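Local coordinates for beta-N-acetylhexosaminidase (Streptomyces plicatus, PDB 1HP5), which probably hydrolyses terminal, non-reducing N-acetylhexosamine units of oligosaccharides and glycoconjugates, as a beta-N-acetylhexosaminidase of glycosyl hydrolase family 20, at residues A[313-318]-A[346-351]; A[363-368]-A[391-396]; A[397-402]-A[444-449]. One frame throughout, in Å; residues are numbered along the deposited sequence.

Contact 1. Residues A[313-318]-A[346-351]. With NGT (3ar,5R,6S,7R,7ar-5-hydroxymethyl-2-methyl-5,6,7,7a-tetrahydro-3ah-pyrano[3,2-D]thiazole-6,7-diol), chain F.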
loop_
_atom_site.group_PDB
_atom_site.type_symbol
_atom_site.label_atom_id
_atom_site.label_comp_id
_atom_site.label_asym_id
_atom_site.label_seq_id
_atom_site.Cartn_x
_atom_site.Cartn_y
_atom_site.Cartn_z
ATOM N N TYR A 313 -11.896 -5.961 4.369
ATOM C CA TYR A 313 -12.290 -5.832 2.970
ATOM C C TYR A 313 -11.944 -6.947 1.997
ATOM O O TYR A 313 -10.974 -7.685 2.177
ATOM C CB TYR A 313 -11.729 -4.516 2.432
ATOM C CG TYR A 313 -11.850 -3.384 3.426
ATOM C CD1 TYR A 313 -10.866 -3.175 4.398
ATOM C CD2 TYR A 313 -12.970 -2.549 3.430
ATOM C CE1 TYR A 313 -10.995 -2.164 5.349
ATOM C CE2 TYR A 313 -13.111 -1.534 4.382
ATOM C CZ TYR A 313 -12.122 -1.349 5.335
ATOM O OH TYR A 313 -12.254 -0.351 6.272
ATOM N N LEU A 314 -12.751 -7.029 0.944
ATOM C CA LEU A 314 -12.594 -8.008 -0.123
ATOM C C LEU A 314 -12.807 -7.214 -1.419
ATOM O O LEU A 314 -13.886 -6.665 -1.652
ATOM C CB LEU A 314 -13.658 -9.093 0.019
ATOM C CG LEU A 314 -13.339 -10.504 -0.470
ATOM C CD1 LEU A 314 -12.987 -10.465 -1.952
ATOM C CD2 LEU A 314 -12.203 -11.086 0.356
ATOM N N HIS A 315 -11.774 -7.150 -2.253
ATOM C CA HIS A 315 -11.831 -6.394 -3.498
ATOM C C HIS A 315 -12.244 -7.313 -4.646
ATOM O O HIS A 315 -11.574 -8.306 -4.925
ATOM C CB HIS A 315 -10.446 -5.782 -3.759
ATOM C CG HIS A 315 -10.452 -4.564 -4.632
ATOM N ND1 HIS A 315 -11.017 -4.545 -5.891
ATOM C CD2 HIS A 315 -9.890 -3.343 -4.456
ATOM C CE1 HIS A 315 -10.801 -3.368 -6.452
ATOM N NE2 HIS A 315 -10.118 -2.621 -5.603
ATOM N N ILE A 316 -13.353 -6.991 -5.310
ATOM C CA ILE A 316 -13.817 -7.816 -6.425
ATOM C C ILE A 316 -13.537 -7.201 -7.798
ATOM O O ILE A 316 -14.063 -7.662 -8.814
ATOM C CB ILE A 316 -15.332 -8.118 -6.320
ATOM C CG1 ILE A 316 -16.134 -6.815 -6.250
ATOM C CG2 ILE A 316 -15.601 -8.978 -5.094
ATOM C CD1 ILE A 316 -17.642 -7.027 -6.316
ATOM N N GLY A 317 -12.706 -6.164 -7.826
ATOM C CA GLY A 317 -12.361 -5.518 -9.083
ATOM C C GLY A 317 -13.541 -4.923 -9.835
ATOM O O GLY A 317 -14.230 -4.048 -9.318
ATOM N N GLY A 318 -13.761 -5.387 -11.062
ATOM C CA GLY A 318 -14.870 -4.886 -11.857
ATOM C C GLY A 318 -14.459 -3.917 -12.951
ATOM O O GLY A 318 -15.305 -3.319 -13.618
ATOM N N THR A 346 -16.440 -6.412 3.711
ATOM C CA THR A 346 -16.906 -5.184 3.076
ATOM C C THR A 346 -16.358 -5.203 1.656
ATOM O O THR A 346 -15.155 -5.359 1.453
ATOM C CB THR A 346 -16.379 -3.945 3.817
ATOM O OG1 THR A 346 -16.925 -3.923 5.141
ATOM C CG2 THR A 346 -16.771 -2.664 3.084
ATOM N N VAL A 347 -17.241 -5.057 0.674
ATOM C CA VAL A 347 -16.812 -5.097 -0.712
ATOM C C VAL A 347 -16.129 -3.826 -1.207
ATOM O O VAL A 347 -16.475 -2.707 -0.814
ATOM C CB VAL A 347 -17.998 -5.434 -1.656
ATOM C CG1 VAL A 347 -19.042 -4.351 -1.585
ATOM C CG2 VAL A 347 -17.497 -5.593 -3.091
ATOM N N VAL A 348 -15.127 -4.024 -2.054
ATOM C CA VAL A 348 -14.397 -2.927 -2.660
ATOM C C VAL A 348 -14.340 -3.256 -4.145
ATOM O O VAL A 348 -14.166 -4.419 -4.525
ATOM C CB VAL A 348 -12.951 -2.817 -2.128
ATOM C CG1 VAL A 348 -12.236 -1.647 -2.808
ATOM C CG2 VAL A 348 -12.961 -2.625 -0.614
ATOM N N GLY A 349 -14.504 -2.241 -4.982
ATOM C CA GLY A 349 -14.444 -2.466 -6.411
ATOM C C GLY A 349 -13.865 -1.250 -7.099
ATOM O O GLY A 349 -13.792 -0.174 -6.502
ATOM N N TRP A 350 -13.428 -1.413 -8.344
ATOM C CA TRP A 350 -12.906 -0.279 -9.089
ATOM C C TRP A 350 -14.137 0.579 -9.351
ATOM O O TRP A 350 -15.258 0.083 -9.226
ATOM C CB TRP A 350 -12.237 -0.753 -10.378
ATOM C CG TRP A 350 -11.010 -1.572 -10.087
ATOM C CD1 TRP A 350 -10.881 -2.928 -10.185
ATOM C CD2 TRP A 350 -9.745 -1.082 -9.625
ATOM N NE1 TRP A 350 -9.613 -3.313 -9.818
ATOM C CE2 TRP A 350 -8.893 -2.202 -9.469
ATOM C CE3 TRP A 350 -9.246 0.194 -9.333
ATOM C CZ2 TRP A 350 -7.569 -2.084 -9.031
ATOM C CZ3 TRP A 350 -7.924 0.313 -8.899
ATOM C CH2 TRP A 350 -7.103 -0.821 -8.752
ATOM N N HIS A 351 -13.957 1.846 -9.715
ATOM C CA HIS A 351 -15.121 2.709 -9.870
ATOM C C HIS A 351 -16.187 2.328 -10.902
ATOM O O HIS A 351 -17.261 2.926 -10.912
ATOM C CB HIS A 351 -14.699 4.184 -10.032
ATOM C CG HIS A 351 -14.187 4.542 -11.390
ATOM N ND1 HIS A 351 -12.874 4.362 -11.765
ATOM C CD2 HIS A 351 -14.807 5.111 -12.451
ATOM C CE1 HIS A 351 -12.705 4.807 -12.998
ATOM N NE2 HIS A 351 -13.864 5.267 -13.437
HETATM C C1 NGT F . -5.702 -0.236 -15.689
HETATM C C2 NGT F . -6.202 -1.712 -15.695
HETATM C C3 NGT F . -5.065 -2.708 -15.285
HETATM C C4 NGT F . -3.706 -2.356 -15.915
HETATM C C5 NGT F . -3.342 -0.887 -15.611
HETATM C C6 NGT F . -2.017 -0.439 -16.223
HETATM C C7 NGT F . -7.267 -0.940 -13.827
HETATM C C8 NGT F . -8.240 -0.821 -12.677
HETATM N N2 NGT F . -7.298 -1.812 -14.740
HETATM S S1 NGT F . -5.978 0.264 -13.920
HETATM O O3 NGT F . -5.442 -4.033 -15.628
HETATM O O4 NGT F . -2.715 -3.224 -15.394
HETATM O O5 NGT F . -4.398 0.014 -16.122
HETATM O O6 NGT F . -1.661 0.865 -15.762
#
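Val348 packs its CG1 methyl over one face of the His315 imidazole, the two residues being paired in parallel register on the same side of the sheet. CG1 stands opposite its own backbone N (chi1 180°), which brings it to 3.3 Å from His315 CD2, while CB makes an off-centre CH-pi contact with the ring. The second branch turns to the preceding residue on this face: Val348 CG2 rests 3.8 Å from Tyr313 CB. The main chain of Val348 is tied at both polar atoms, its N donating to Leu314 O (2.9 Å) and its O accepting from Ile316 N (2.8 Å). The imidazole is fixed against rotation by both nitrogens. His315 ND1 takes the N-H of Gly317 within the ring plane (3.0 Å), and His315 NE2 is hydrogen-bonded to Gln365. The ring therefore turns its CE1 edge onto the face of Trp350 in an edge-to-face pair, with planes at 54° and the centroid of the His315 ring 4.7 Å from that of the Trp350 five-membered ring. The indole is steadied in turn by its NE1 bond to Glu250, while the Trp350 backbone N donates to Gly317 O at 2.9 Å from above the carbonyl plane. Its opposite ring face receives the thiazoline methyl of the ligand, NGT C8 lying 3.4 Å from Trp350 CD2. Strand 313-315, helix 326-342 and strand 346-350 make a beta-alpha-beta crossover of the (beta/alpha)8 barrel, whose C-terminal strand ends bear the ligand site, here the wall around the methyl group.

Contact 2. Residues A[363-368]-A[391-396]. With NGT (3ar,5R,6S,7R,7ar-5-hydroxymethyl-2-methyl-5,6,7,7a-tetrahydro-3ah-pyrano[3,2-D]thiazole-6,7-diol), chain F.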
loop_
_atom_site.group_PDB
_atom_site.type_symbol
_atom_site.label_atom_id
_atom_site.label_comp_id
_atom_site.label_asym_id
_atom_site.label_seq_id
_atom_site.Cartn_x
_atom_site.Cartn_y
_atom_site.Cartn_z
ATOM N N LEU A 363 -17.072 0.333 -1.066
ATOM C CA LEU A 363 -16.143 1.403 -1.394
ATOM C C LEU A 363 -15.761 1.183 -2.842
ATOM O O LEU A 363 -15.709 0.045 -3.306
ATOM C CB LEU A 363 -14.873 1.338 -0.538
ATOM C CG LEU A 363 -14.949 1.671 0.954
ATOM C CD1 LEU A 363 -15.502 0.485 1.719
ATOM C CD2 LEU A 363 -13.549 2.012 1.463
ATOM N N VAL A 364 -15.518 2.264 -3.571
ATOM C CA VAL A 364 -15.112 2.120 -4.955
ATOM C C VAL A 364 -13.797 2.843 -5.115
ATOM O O VAL A 364 -13.567 3.896 -4.508
ATOM C CB VAL A 364 -16.161 2.683 -5.952
ATOM C CG1 VAL A 364 -17.469 1.922 -5.794
ATOM C CG2 VAL A 364 -16.356 4.184 -5.747
ATOM N N GLN A 365 -12.924 2.257 -5.921
ATOM C CA GLN A 365 -11.608 2.820 -6.159
ATOM C C GLN A 365 -11.591 3.499 -7.517
ATOM O O GLN A 365 -11.693 2.843 -8.547
ATOM C CB GLN A 365 -10.560 1.704 -6.099
ATOM C CG GLN A 365 -9.123 2.197 -6.122
ATOM C CD GLN A 365 -8.116 1.082 -5.877
ATOM O OE1 GLN A 365 -8.485 -0.052 -5.543
ATOM N NE2 GLN A 365 -6.837 1.402 -6.035
ATOM N N TYR A 366 -11.466 4.822 -7.501
ATOM C CA TYR A 366 -11.439 5.620 -8.717
ATOM C C TYR A 366 -10.058 5.614 -9.351
ATOM O O TYR A 366 -9.083 6.026 -8.721
ATOM C CB TYR A 366 -11.822 7.063 -8.405
ATOM C CG TYR A 366 -11.745 7.969 -9.607
ATOM C CD1 TYR A 366 -12.729 7.933 -10.595
ATOM C CD2 TYR A 366 -10.683 8.859 -9.764
ATOM C CE1 TYR A 366 -12.660 8.764 -11.706
ATOM C CE2 TYR A 366 -10.604 9.694 -10.871
ATOM C CZ TYR A 366 -11.598 9.641 -11.838
ATOM O OH TYR A 366 -11.524 10.466 -12.934
ATOM N N TRP A 367 -9.977 5.165 -10.603
ATOM C CA TRP A 367 -8.696 5.122 -11.296
ATOM C C TRP A 367 -8.690 5.940 -12.580
ATOM O O TRP A 367 -7.878 5.698 -13.478
ATOM C CB TRP A 367 -8.294 3.674 -11.607
ATOM C CG TRP A 367 -9.287 2.896 -12.414
ATOM C CD1 TRP A 367 -10.468 2.372 -11.976
ATOM C CD2 TRP A 367 -9.174 2.530 -13.797
ATOM N NE1 TRP A 367 -11.095 1.701 -12.992
ATOM C CE2 TRP A 367 -10.326 1.781 -14.123
ATOM C CE3 TRP A 367 -8.213 2.761 -14.790
ATOM C CZ2 TRP A 367 -10.544 1.260 -15.407
ATOM C CZ3 TRP A 367 -8.429 2.243 -16.066
ATOM C CH2 TRP A 367 -9.586 1.500 -16.361
ATOM N N GLY A 368 -9.596 6.908 -12.665
ATOM C CA GLY A 368 -9.653 7.748 -13.846
ATOM C C GLY A 368 -8.520 8.754 -13.818
ATOM O O GLY A 368 -7.645 8.689 -12.960
ATOM N N ILE A 391 -12.090 5.676 -2.783
ATOM C CA ILE A 391 -10.654 5.481 -2.641
ATOM C C ILE A 391 -10.093 6.118 -3.907
ATOM O O ILE A 391 -10.452 5.720 -5.016
ATOM C CB ILE A 391 -10.270 3.986 -2.619
ATOM C CG1 ILE A 391 -10.870 3.304 -1.387
ATOM C CG2 ILE A 391 -8.748 3.840 -2.594
ATOM C CD1 ILE A 391 -10.828 1.792 -1.449
ATOM N N LEU A 392 -9.228 7.111 -3.756
ATOM C CA LEU A 392 -8.675 7.775 -4.925
ATOM C C LEU A 392 -7.294 7.288 -5.358
ATOM O O LEU A 392 -6.332 7.319 -4.587
ATOM C CB LEU A 392 -8.626 9.289 -4.695
ATOM C CG LEU A 392 -9.947 10.001 -4.366
ATOM C CD1 LEU A 392 -9.693 11.503 -4.234
ATOM C CD2 LEU A 392 -10.977 9.737 -5.461
ATOM N N SER A 393 -7.206 6.832 -6.601
ATOM C CA SER A 393 -5.939 6.383 -7.168
ATOM C C SER A 393 -5.956 6.754 -8.651
ATOM O O SER A 393 -6.054 5.890 -9.517
ATOM C CB SER A 393 -5.763 4.868 -6.980
ATOM O OG SER A 393 -6.743 4.126 -7.686
ATOM N N PRO A 394 -5.891 8.061 -8.956
ATOM C CA PRO A 394 -5.901 8.536 -10.345
ATOM C C PRO A 394 -4.727 7.964 -11.131
ATOM O O PRO A 394 -3.591 7.973 -10.654
ATOM C CB PRO A 394 -5.812 10.057 -10.196
ATOM C CG PRO A 394 -6.445 10.309 -8.854
ATOM C CD PRO A 394 -5.870 9.193 -8.014
ATOM N N ALA A 395 -5.005 7.479 -12.338
ATOM C CA ALA A 395 -3.979 6.882 -13.189
ATOM C C ALA A 395 -2.885 7.870 -13.580
ATOM O O ALA A 395 -1.746 7.474 -13.829
ATOM C CB ALA A 395 -4.624 6.287 -14.438
ATOM N N ASP A 396 -3.218 9.156 -13.638
ATOM C CA ASP A 396 -2.214 10.156 -13.991
ATOM C C ASP A 396 -1.695 10.849 -12.733
ATOM O O ASP A 396 -1.181 11.971 -12.787
ATOM C CB ASP A 396 -2.797 11.189 -14.960
ATOM C CG ASP A 396 -4.004 11.913 -14.390
ATOM O OD1 ASP A 396 -4.539 11.469 -13.350
ATOM O OD2 ASP A 396 -4.430 12.924 -14.994
HETATM C C1 NGT F . -5.702 -0.236 -15.689
HETATM C C2 NGT F . -6.202 -1.712 -15.695
HETATM C C3 NGT F . -5.065 -2.708 -15.285
HETATM C C4 NGT F . -3.706 -2.356 -15.915
HETATM C C5 NGT F . -3.342 -0.887 -15.611
HETATM C C6 NGT F . -2.017 -0.439 -16.223
HETATM C C7 NGT F . -7.267 -0.940 -13.827
HETATM C C8 NGT F . -8.240 -0.821 -12.677
HETATM N N2 NGT F . -7.298 -1.812 -14.740
HETATM S S1 NGT F . -5.978 0.264 -13.920
HETATM O O3 NGT F . -5.442 -4.033 -15.628
HETATM O O4 NGT F . -2.715 -3.224 -15.394
HETATM O O5 NGT F . -4.398 0.014 -16.122
HETATM O O6 NGT F . -1.661 0.865 -15.762
#
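Ile391 lies obliquely across Gln365 and Leu363, in the parallel pairing of two neighbouring strands of the (beta/alpha)8 barrel that helix 374-385 connects. Its CG2 meets the aliphatic part of Gln365 at CG (3.9 Å), and its CD1 points back to Leu363 CD2 (4.0 Å), so one branched side chain fills the space beside two residues on the barrel's inner face. Gln365 runs out extended, CG opposite the backbone N (chi1 -171°), and this carries its amide past Ile391 to Ser393. There Gln365 NE2 donates to Ser393 OG at 3.2 Å, with the hydroxyl tilted slightly from the amide plane; Glu444 is the stronger partner of the same nitrogen. The hydroxyl passes the link on, giving its own hydrogen to Tyr366 O at 3.2 Å from above the carbonyl plane. That oxygen is gripped twice, since Ser393 N approaches it nearly in line with the C=O bond at 2.9 Å. On the other side of the sheet Tyr366 CB touches Leu392 CD2, while the phenol ring folds forward until Gly368 N stands over the centre of one face. Trp367, where the strand gives way to loop, has its CG wedged between the backbone N and the carbonyl carbon (chi1 57°). This lifts the indole off the partner segment, and one face then lies against the ligand's thiazoline, with NGT S1 3.5 Å from Trp367 CE3. Beyond it the two loops stay joined: Ala395 N donates to Gly368 O at 3.0 Å, and Ala395 CB touches Trp367 O at 3.4 Å.

Contact 3. Residues A[397-402]-A[444-449]. With NGT (3ar,5R,6S,7R,7ar-5-hydroxymethyl-2-methyl-5,6,7,7a-tetrahydro-3ah-pyrano[3,2-D]thiazole-6,7-diol), chain F.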
loop_
_atom_site.group_PDB
_atom_site.type_symbol
_atom_site.label_atom_id
_atom_site.label_comp_id
_atom_site.label_asym_id
_atom_site.label_seq_id
_atom_site.Cartn_x
_atom_site.Cartn_y
_atom_site.Cartn_z
ATOM N N ARG A 397 -1.831 10.169 -11.600
ATOM C CA ARG A 397 -1.376 10.717 -10.329
ATOM C C ARG A 397 -0.620 9.725 -9.450
ATOM O O ARG A 397 0.538 9.951 -9.105
ATOM C CB ARG A 397 -2.564 11.252 -9.521
ATOM C CG ARG A 397 -3.291 12.439 -10.133
ATOM C CD ARG A 397 -2.455 13.706 -10.067
ATOM N NE ARG A 397 -3.229 14.875 -10.481
ATOM C CZ ARG A 397 -2.779 16.125 -10.450
ATOM N NH1 ARG A 397 -1.548 16.382 -10.020
ATOM N NH2 ARG A 397 -3.564 17.123 -10.846
ATOM N N THR A 398 -1.272 8.619 -9.098
ATOM C CA THR A 398 -0.667 7.650 -8.189
ATOM C C THR A 398 -0.263 6.283 -8.730
ATOM O O THR A 398 0.182 5.430 -7.964
ATOM C CB THR A 398 -1.590 7.425 -6.984
ATOM O OG1 THR A 398 -2.756 6.710 -7.407
ATOM C CG2 THR A 398 -2.020 8.767 -6.398
ATOM N N TYR A 399 -0.422 6.066 -10.032
ATOM C CA TYR A 399 -0.037 4.796 -10.637
ATOM C C TYR A 399 1.486 4.753 -10.719
ATOM O O TYR A 399 2.097 5.495 -11.489
ATOM C CB TYR A 399 -0.656 4.669 -12.036
ATOM C CG TYR A 399 -2.037 4.043 -12.026
ATOM C CD1 TYR A 399 -2.932 4.309 -10.990
ATOM C CD2 TYR A 399 -2.432 3.154 -13.027
ATOM C CE1 TYR A 399 -4.177 3.702 -10.937
ATOM C CE2 TYR A 399 -3.682 2.538 -12.988
ATOM C CZ TYR A 399 -4.547 2.814 -11.932
ATOM O OH TYR A 399 -5.761 2.174 -11.833
ATOM N N LEU A 400 2.093 3.886 -9.913
ATOM C CA LEU A 400 3.547 3.767 -9.880
ATOM C C LEU A 400 4.123 3.110 -11.129
ATOM O O LEU A 400 5.330 3.156 -11.360
ATOM C CB LEU A 400 3.967 3.003 -8.620
ATOM C CG LEU A 400 3.401 3.676 -7.363
ATOM C CD1 LEU A 400 3.785 2.896 -6.113
ATOM C CD2 LEU A 400 3.937 5.111 -7.291
ATOM N N ASP A 401 3.265 2.501 -11.941
ATOM C CA ASP A 401 3.739 1.874 -13.166
ATOM C C ASP A 401 3.774 2.871 -14.316
ATOM O O ASP A 401 4.275 2.555 -15.386
ATOM C CB ASP A 401 2.856 0.679 -13.546
ATOM C CG ASP A 401 1.433 1.084 -13.877
ATOM O OD1 ASP A 401 0.830 1.826 -13.076
ATOM O OD2 ASP A 401 0.913 0.651 -14.930
ATOM N N MET A 402 3.254 4.077 -14.105
ATOM C CA MET A 402 3.253 5.067 -15.185
ATOM C C MET A 402 4.634 5.704 -15.318
ATOM O O MET A 402 5.269 6.036 -14.318
ATOM C CB MET A 402 2.202 6.156 -14.924
ATOM C CG MET A 402 1.501 6.662 -16.189
ATOM S SD MET A 402 0.699 5.302 -17.083
ATOM C CE MET A 402 -0.493 4.746 -15.821
ATOM N N GLU A 444 -4.674 5.456 -2.786
ATOM C CA GLU A 444 -3.925 4.235 -3.019
ATOM C C GLU A 444 -2.935 4.456 -4.149
ATOM O O GLU A 444 -3.234 5.159 -5.112
ATOM C CB GLU A 444 -4.847 3.063 -3.378
ATOM C CG GLU A 444 -4.067 1.787 -3.708
ATOM C CD GLU A 444 -4.939 0.551 -3.755
ATOM O OE1 GLU A 444 -5.569 0.227 -2.725
ATOM O OE2 GLU A 444 -4.996 -0.100 -4.818
ATOM N N ALA A 445 -1.750 3.871 -4.006
ATOM C CA ALA A 445 -0.712 3.957 -5.021
ATOM C C ALA A 445 -0.579 2.544 -5.593
ATOM O O ALA A 445 0.060 1.673 -4.995
ATOM C CB ALA A 445 0.608 4.405 -4.397
ATOM N N PRO A 446 -1.207 2.291 -6.747
ATOM C CA PRO A 446 -1.119 0.956 -7.340
ATOM C C PRO A 446 0.141 0.782 -8.168
ATOM O O PRO A 446 0.588 1.714 -8.842
ATOM C CB PRO A 446 -2.373 0.868 -8.224
ATOM C CG PRO A 446 -3.216 2.088 -7.838
ATOM C CD PRO A 446 -2.192 3.116 -7.461
ATOM N N LEU A 447 0.709 -0.417 -8.116
ATOM C CA LEU A 447 1.894 -0.721 -8.901
ATOM C C LEU A 447 1.578 -1.934 -9.767
ATOM O O LEU A 447 1.669 -3.074 -9.301
ATOM C CB LEU A 447 3.088 -1.018 -7.989
ATOM C CG LEU A 447 4.402 -1.382 -8.689
ATOM C CD1 LEU A 447 4.698 -0.395 -9.809
ATOM C CD2 LEU A 447 5.535 -1.394 -7.658
ATOM N N TRP A 448 1.183 -1.681 -11.016
ATOM C CA TRP A 448 0.862 -2.753 -11.957
ATOM C C TRP A 448 2.169 -3.293 -12.515
ATOM O O TRP A 448 3.132 -2.547 -12.679
ATOM C CB TRP A 448 -0.035 -2.233 -13.084
ATOM C CG TRP A 448 -1.301 -1.632 -12.565
ATOM C CD1 TRP A 448 -1.542 -0.313 -12.315
ATOM C CD2 TRP A 448 -2.476 -2.340 -12.165
ATOM N NE1 TRP A 448 -2.798 -0.154 -11.781
ATOM C CE2 TRP A 448 -3.395 -1.383 -11.679
ATOM C CE3 TRP A 448 -2.846 -3.695 -12.169
ATOM C CZ2 TRP A 448 -4.667 -1.736 -11.200
ATOM C CZ3 TRP A 448 -4.109 -4.049 -11.694
ATOM C CH2 TRP A 448 -5.004 -3.067 -11.216
ATOM N N THR A 449 2.204 -4.581 -12.836
ATOM C CA THR A 449 3.456 -5.170 -13.287
ATOM C C THR A 449 3.577 -5.725 -14.705
ATOM O O THR A 449 4.348 -6.660 -14.942
ATOM C CB THR A 449 3.891 -6.247 -12.280
ATOM O OG1 THR A 449 2.860 -7.232 -12.157
ATOM C CG2 THR A 449 4.128 -5.610 -10.900
HETATM C C1 NGT F . -5.702 -0.236 -15.689
HETATM C C2 NGT F . -6.202 -1.712 -15.695
HETATM C C3 NGT F . -5.065 -2.708 -15.285
HETATM C C4 NGT F . -3.706 -2.356 -15.915
HETATM C C5 NGT F . -3.342 -0.887 -15.611
HETATM C C6 NGT F . -2.017 -0.439 -16.223
HETATM C C7 NGT F . -7.267 -0.940 -13.827
HETATM C C8 NGT F . -8.240 -0.821 -12.677
HETATM N N2 NGT F . -7.298 -1.812 -14.740
HETATM S S1 NGT F . -5.978 0.264 -13.920
HETATM O O3 NGT F . -5.442 -4.033 -15.628
HETATM O O4 NGT F . -2.715 -3.224 -15.394
HETATM O O5 NGT F . -4.398 0.014 -16.122
HETATM O O6 NGT F . -1.661 0.865 -15.762
#
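In the sugar site at the C-terminal mouth of the barrel, Asp401 and Trp448 run alongside each other, the carboxylate turned 66° from the indole plane. Asp401 OD2 accepts a 2.7 Å hydrogen bond from O6 of the ligand, whereas OD1 lies at the edge of the indole, 3.3 Å from Trp448 CD1, buried without a polar partner in the model. One face of the indole underlies the pyranose, with NGT C5 over it and NGT O4 3.3 Å from Trp448 CE3. Tyr399 leans obliquely on the same indole, its CE2 3.1 Å from Trp448 NE1, and rests its CE1 3.6 Å from Pro446 CG. An alanine in place of Trp448 is likely to strip the pyranose of its aromatic floor and open a gap beside Tyr399 and the carboxylate of Asp401, both then freer to shift. One backbone and one side-chain bond fix the loop to the strand: Leu400 N donates to Pro446 O (2.9 Å), and Thr398 OG1 donates to Glu444 O (2.8 Å) in the carbonyl plane. Behind these bonds Leu400 CB packs on Leu447 CD1, toward helix 173-184. A type I turn from Tyr399 to Met402, with Asp401 CG tucked between its backbone N and carbonyl carbon (chi1 64°), presents the carboxylate to the ligand. A tryptophan platform beneath the sugar, with a carboxylate holding its 6-hydroxyl, is characteristic of the -1 subsite of family 20 hexosaminidases.

In the fold
All three contacts are buried, and all reach the parallel barrel sheet and the same ligand. Contacts 1 and 2 each join strands linked by a crossover helix, and strands 346-350 and 363-366 are themselves neighbours. Contact 3 instead sets a loop against strand 440-447, which is paired with strand 389-392 of contact 2. The chemistry shifts accordingly: regular backbone pairing and aromatic packing in contact 1, a polar relay through a buried amide and hydroxyl in contact 2, and direct recognition of a sugar hydroxyl in contact 3. Trp350 and Trp367 face the thiazoline methyl, and Trp448 lies under the pyranose, so each contact gives one tryptophan to the ligand site.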